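Local structure of transcriptional regulator, SorC family (Enterococcus faecalis, 2O0M) at residues 120-123 with 124-128; 154-157 with 158-162. The protein probably regulates transcription by binding DNA, with a putative sugar-binding domain that would sense a carbohydrate effector. All coordinates share one frame; numbering follows the deposited sequence.

Contact 1 of 2, residues 120-123 with 124-128; sequences QKKV and LSDFG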
ATOM      1  N   GLN A 120     -17.126  -6.811  -9.131  1.00 16.55           N
ATOM      2  CA  GLN A 120     -16.476  -7.652 -10.150  1.00 17.51           C
ATOM      3  C   GLN A 120     -15.087  -8.092  -9.727  1.00 17.28           C
ATOM      4  O   GLN A 120     -14.150  -7.284  -9.713  1.00 16.64           O
ATOM      5  CB  GLN A 120     -16.324  -6.896 -11.460  1.00 17.54           C
ATOM      6  CG  GLN A 120     -17.606  -6.339 -12.013  1.00 18.22           C
ATOM      7  CD  GLN A 120     -17.361  -5.460 -13.196  1.00 19.67           C
ATOM      8  OE1 GLN A 120     -16.714  -5.871 -14.161  1.00 25.26           O
ATOM      9  NE2 GLN A 120     -17.859  -4.237 -13.136  1.00 21.36           N
ATOM     10  N   LYS A 121     -14.936  -9.375  -9.432  1.00 17.87           N
ATOM     11  CA  LYS A 121     -13.650  -9.902  -8.977  1.00 18.88           C
ATOM     12  C   LYS A 121     -12.523  -9.776  -9.992  1.00 18.11           C
ATOM     13  O   LYS A 121     -11.368  -9.618  -9.600  1.00 17.01           O
ATOM     14  CB  LYS A 121     -13.786 -11.358  -8.529  1.00 19.50           C
ATOM     15  CG  LYS A 121     -14.434 -11.479  -7.176  1.00 21.05           C
ATOM     16  CD  LYS A 121     -14.612 -12.932  -6.759  1.00 22.44           C
ATOM     17  CE  LYS A 121     -15.356 -13.022  -5.438  1.00 24.50           C
ATOM     18  NZ  LYS A 121     -14.766 -12.095  -4.424  1.00 27.43           N
ATOM     19  N   LYS A 122     -12.838  -9.817 -11.283  1.00 17.60           N
ATOM     20  CA  LYS A 122     -11.783  -9.735 -12.305  1.00 17.41           C
ATOM     21  C   LYS A 122     -11.017  -8.411 -12.241  1.00 17.15           C
ATOM     22  O   LYS A 122      -9.847  -8.357 -12.613  1.00 17.10           O
ATOM     23  CB  LYS A 122     -12.340  -9.955 -13.723  1.00 17.22           C
ATOM     24  CG  LYS A 122     -11.300  -9.722 -14.858  1.00 17.65           C
ATOM     25  CD  LYS A 122     -11.771 -10.241 -16.222  1.00 17.14           C
ATOM     26  CE  LYS A 122     -10.812  -9.871 -17.373  1.00 16.58           C
ATOM     27  NZ  LYS A 122     -10.710  -8.412 -17.646  1.00 15.11           N
ATOM     28  N   VAL A 123     -11.656  -7.353 -11.753  1.00 16.43           N
ATOM     29  CA  VAL A 123     -10.997  -6.039 -11.693  1.00 16.18           C
ATOM     30  C   VAL A 123      -9.727  -6.098 -10.834  1.00 15.86           C
ATOM     31  O   VAL A 123      -8.732  -5.487 -11.180  1.00 14.60           O
ATOM     32  CB  VAL A 123     -11.947  -4.926 -11.193  1.00 15.97           C
ATOM     33  CG1 VAL A 123     -11.202  -3.591 -11.008  1.00 15.87           C
ATOM     34  CG2 VAL A 123     -13.108  -4.739 -12.176  1.00 15.47           C
ATOM     35  N   LEU A 124      -9.762  -6.848  -9.737  1.00 16.37           N
ATOM     36  CA  LEU A 124      -8.573  -6.990  -8.876  1.00 16.60           C
ATOM     37  C   LEU A 124      -7.461  -7.766  -9.578  1.00 16.84           C
ATOM     38  O   LEU A 124      -6.282  -7.438  -9.447  1.00 16.43           O
ATOM     39  CB  LEU A 124      -8.938  -7.663  -7.558  1.00 17.16           C
ATOM     40  CG  LEU A 124      -9.840  -6.856  -6.615  1.00 18.16           C
ATOM     41  CD1 LEU A 124      -9.960  -7.562  -5.268  1.00 20.66           C
ATOM     42  CD2 LEU A 124      -9.335  -5.441  -6.399  1.00 19.91           C
ATOM     43  N   SER A 125      -7.845  -8.789 -10.332  1.00 16.94           N
ATOM     44  CA  SER A 125      -6.903  -9.519 -11.183  1.00 17.31           C
ATOM     45  C   SER A 125      -6.299  -8.577 -12.222  1.00 16.70           C
ATOM     46  O   SER A 125      -5.087  -8.583 -12.459  1.00 16.49           O
ATOM     47  CB  SER A 125      -7.597 -10.720 -11.863  1.00 18.00           C
ATOM     48  OG  SER A 125      -6.828 -11.224 -12.945  1.00 20.98           O
ATOM     49  N   ASP A 126      -7.151  -7.765 -12.837  1.00 15.61           N
ATOM     50  CA  ASP A 126      -6.710  -6.721 -13.758  1.00 15.49           C
ATOM     51  C   ASP A 126      -5.751  -5.736 -13.098  1.00 14.51           C
ATOM     52  O   ASP A 126      -4.799  -5.287 -13.734  1.00 15.06           O
ATOM     53  CB  ASP A 126      -7.901  -5.961 -14.343  1.00 15.47           C
ATOM     54  CG  ASP A 126      -8.749  -6.814 -15.273  1.00 16.42           C
ATOM     55  OD1 ASP A 126      -8.250  -7.822 -15.813  1.00 18.50           O
ATOM     56  OD2 ASP A 126      -9.923  -6.462 -15.459  1.00 17.14           O
ATOM     57  N   PHE A 127      -5.986  -5.403 -11.831  1.00 13.58           N
ATOM     58  CA  PHE A 127      -5.020  -4.545 -11.103  1.00 13.15           C
ATOM     59  C   PHE A 127      -3.631  -5.193 -11.071  1.00 12.79           C
ATOM     60  O   PHE A 127      -2.618  -4.495 -11.133  1.00 12.73           O
ATOM     61  CB  PHE A 127      -5.452  -4.246  -9.661  1.00 12.41           C
ATOM     62  CG  PHE A 127      -6.607  -3.275  -9.506  1.00 11.78           C
ATOM     63  CD1 PHE A 127      -7.054  -2.452 -10.538  1.00 12.10           C
ATOM     64  CD2 PHE A 127      -7.234  -3.174  -8.273  1.00 11.20           C
ATOM     65  CE1 PHE A 127      -8.109  -1.574 -10.338  1.00 11.31           C
ATOM     66  CE2 PHE A 127      -8.283  -2.302  -8.072  1.00 12.89           C
ATOM     67  CZ  PHE A 127      -8.717  -1.491  -9.108  1.00 11.82           C
ATOM     68  N   GLY A 128      -3.584  -6.520 -10.948  1.00 13.08           N
ATOM     69  CA  GLY A 128      -2.326  -7.271 -11.007  1.00 13.43           C
ATOM     70  C   GLY A 128      -1.611  -7.091 -12.330  1.00 13.88           C
ATOM     71  O   GLY A 128      -0.420  -6.830 -12.378  1.00 13.84           O
TER
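In the first turns of helix 122-138, Lys122 and Asp126 form an i to i+4 salt bridge on one side while Val123 packs on Phe127 on another. The carboxylate of Asp126 grips the ammonium group of Lys122 with both oxygens: Lys122 NZ lies 3.0 Å from Asp126 OD2 and 3.1 Å from Asp126 OD1, on the syn lone pair of each. The lysine reaches there because CG stands anti to its own N (chi1 173°) and the chain runs extended until a bend at chi4 brings NZ round to the acid. In the backbone of the same two residues, Asp126 N donates to Lys122 O at 2.8 Å in a nearly straight bond. This helix belongs to the putative sugar-binding domain, and its buried side faces strands 109-113 and 328-332 of the parallel part of the sheet, where Phe127 touches Val113 and Ile330. The ring of Phe127 takes Val123 CG1 over a face, the methyl carbon 4.1 Å from the centroid and 28° off the normal. Val123 O also lies over a face, 3.4 Å above the plane toward the rim, while accepting Phe127 N at 2.8 Å. One turn earlier, Leu124 N makes a weak bond to Lys121 O.

Contact 2 of 2, residues 154-157 with 158-162; sequences MAMV and AENMG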
HETATM    1  N   MSE A 154      -4.303  -5.719  -1.977  1.00 10.69           N
HETATM    2  CA  MSE A 154      -2.926  -6.067  -2.268  1.00 10.69           C
HETATM    3  C   MSE A 154      -2.701  -7.588  -2.368  1.00 11.09           C
HETATM    4  O   MSE A 154      -1.884  -8.045  -3.173  1.00 11.51           O
HETATM    5  CB  MSE A 154      -2.002  -5.460  -1.220  1.00 10.80           C
HETATM    6  CG  MSE A 154      -1.926  -3.940  -1.287  1.00 11.49           C
HETATM    7 SE   MSE A 154      -1.062  -3.297  -2.913  1.00 19.95          SE
HETATM    8  CE  MSE A 154       0.677  -4.078  -2.583  1.00 16.50           C
ATOM      9  N   ALA A 155      -3.418  -8.368  -1.564  1.00 11.74           N
ATOM     10  CA  ALA A 155      -3.316  -9.828  -1.612  1.00 11.50           C
ATOM     11  C   ALA A 155      -3.736 -10.324  -3.002  1.00 12.39           C
ATOM     12  O   ALA A 155      -3.054 -11.145  -3.626  1.00 13.22           O
ATOM     13  CB  ALA A 155      -4.185 -10.448  -0.555  1.00 11.39           C
HETATM   14  N   MSE A 156      -4.835  -9.779  -3.495  1.00 12.27           N
HETATM   15  CA  MSE A 156      -5.335 -10.173  -4.820  1.00 13.28           C
HETATM   16  C   MSE A 156      -4.457  -9.679  -5.955  1.00 12.59           C
HETATM   17  O   MSE A 156      -4.215 -10.409  -6.941  1.00 13.48           O
HETATM   18  CB  MSE A 156      -6.762  -9.689  -5.017  1.00 14.68           C
HETATM   19  CG  MSE A 156      -7.750 -10.366  -4.104  1.00 19.07           C
HETATM   20 SE   MSE A 156      -7.784 -12.315  -4.237  1.00 35.26          SE
HETATM   21  CE  MSE A 156      -7.444 -12.532  -6.120  1.00 22.98           C
ATOM     22  N   VAL A 157      -3.974  -8.440  -5.839  1.00 12.26           N
ATOM     23  CA  VAL A 157      -3.007  -7.919  -6.784  1.00 12.20           C
ATOM     24  C   VAL A 157      -1.784  -8.828  -6.863  1.00 12.28           C
ATOM     25  O   VAL A 157      -1.345  -9.208  -7.950  1.00 12.58           O
ATOM     26  CB  VAL A 157      -2.560  -6.484  -6.402  1.00 12.85           C
ATOM     27  CG1 VAL A 157      -1.317  -6.082  -7.196  1.00 13.17           C
ATOM     28  CG2 VAL A 157      -3.702  -5.491  -6.631  1.00 12.70           C
ATOM     29  N   ALA A 158      -1.225  -9.172  -5.702  1.00 12.10           N
ATOM     30  CA  ALA A 158      -0.018  -9.988  -5.649  1.00 12.23           C
ATOM     31  C   ALA A 158      -0.224 -11.338  -6.350  1.00 12.26           C
ATOM     32  O   ALA A 158       0.629 -11.782  -7.118  1.00 12.46           O
ATOM     33  CB  ALA A 158       0.431 -10.191  -4.212  1.00 12.08           C
ATOM     34  N   GLU A 159      -1.366 -11.969  -6.107  1.00 12.67           N
ATOM     35  CA  GLU A 159      -1.663 -13.290  -6.692  1.00 13.96           C
ATOM     36  C   GLU A 159      -1.716 -13.239  -8.218  1.00 13.98           C
ATOM     37  O   GLU A 159      -1.546 -14.265  -8.889  1.00 14.43           O
ATOM     38  CB  GLU A 159      -2.997 -13.816  -6.157  1.00 14.74           C
ATOM     39  CG  GLU A 159      -2.989 -14.152  -4.679  1.00 18.41           C
ATOM     40  CD  GLU A 159      -2.177 -15.398  -4.338  1.00 21.19           C
ATOM     41  OE1 GLU A 159      -1.813 -16.166  -5.271  1.00 23.67           O
ATOM     42  OE2 GLU A 159      -1.924 -15.612  -3.126  1.00 21.50           O
ATOM     43  N   ASN A 160      -1.944 -12.047  -8.765  1.00 13.72           N
ATOM     44  CA  ASN A 160      -2.173 -11.869 -10.199  1.00 14.26           C
ATOM     45  C   ASN A 160      -1.063 -11.106 -10.926  1.00 14.39           C
ATOM     46  O   ASN A 160      -1.284 -10.527 -11.997  1.00 15.60           O
ATOM     47  CB  ASN A 160      -3.531 -11.195 -10.395  1.00 14.40           C
ATOM     48  CG  ASN A 160      -4.689 -12.142 -10.128  1.00 15.48           C
ATOM     49  OD1 ASN A 160      -4.998 -12.992 -10.959  1.00 19.69           O
ATOM     50  ND2 ASN A 160      -5.345 -11.988  -8.981  1.00 16.32           N
HETATM   51  N   MSE A 161       0.144 -11.149 -10.375  1.00 14.54           N
HETATM   52  CA  MSE A 161       1.295 -10.491 -10.995  1.00 15.02           C
HETATM   53  C   MSE A 161       1.967 -11.393 -12.024  1.00 14.51           C
HETATM   54  O   MSE A 161       1.870 -12.620 -11.939  1.00 14.55           O
HETATM   55  CB  MSE A 161       2.323 -10.128  -9.942  1.00 16.32           C
HETATM   56  CG  MSE A 161       1.772  -9.270  -8.883  1.00 20.05           C
HETATM   57 SE   MSE A 161       1.618  -7.512  -9.561  1.00 32.51          SE
HETATM   58  CE  MSE A 161       3.544  -6.938  -9.645  1.00 23.29           C
ATOM     59  N   GLY A 162       2.672 -10.767 -12.959  1.00 14.32           N
ATOM     60  CA  GLY A 162       3.478 -11.461 -13.963  1.00 14.05           C
ATOM     61  C   GLY A 162       4.953 -11.202 -13.724  1.00 14.33           C
ATOM     62  O   GLY A 162       5.338 -10.535 -12.765  1.00 13.85           O
TER
HETATM   63  O   HOH W   1      -1.771 -12.935  -1.908  1.00 21.86           O
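The selenomethionine side chain of Met156 and the side chain of Asn160 lie alongside each other and point the same way at the C-terminal end of helix 152-159, with Met156 CE 3.6 Å from Asn160 ND2. Bends at chi2 and chi3 fold the Met156 chain along the helix toward the amide. The same ND2 donates to Met156 O, a carbonyl of the last turn, at 2.8 Å, with an N-H...O angle of 162°; the acceptor lies close to the amide plane, and the donor is tilted from the carbonyl plane. This bond helps fix the rotation of the amide, whose OD1 is a weak hydrogen-bond partner of Ser125 OG. The backbone N of Asn160 makes its clearer bond to Val157 O at 3.0 Å, coming from above that carbonyl plane, and a weak one to Met156 O. The helix is the crossover of a beta-alpha-beta unit, between strands 142-148 and 169-175, and gives way to loop after Glu159. On its buried side Val157 and Met161 cross at an angle: Val157 CG1 is 4.0 Å from Met161 SE, and Met161 CG passes 3.3 Å from Val157 O. With CG1 anti to the backbone N (chi1 167°), the valine directs that methyl toward the selenium. Glu159, bent at chi2, carries its carboxylate outward from the helix; a water donates to both Glu159 OE2, at 2.9 Å, and Ala155 O, at 2.8 Å, bridging the two.

Overall arrangement
From the N terminus, the chain leaves strand 109-113 and enters helix 122-138, where contact 1 spans the opening turns. It then runs through strand 142-148 into helix 152-159, whose last turns and exit toward strand 169-175 hold contact 2. Both contacts are local and lie in series, so neither closes a long loop, and they neither nest nor cross. Their centres are about 9 Å apart because the two helices pack together: Phe127 meets Val157, and Leu124 meets Met156. Contact 1 ties the start of its helix to one edge of the sheet, whereas contact 2 reaches helix 188-199 through Ala158 and Met154.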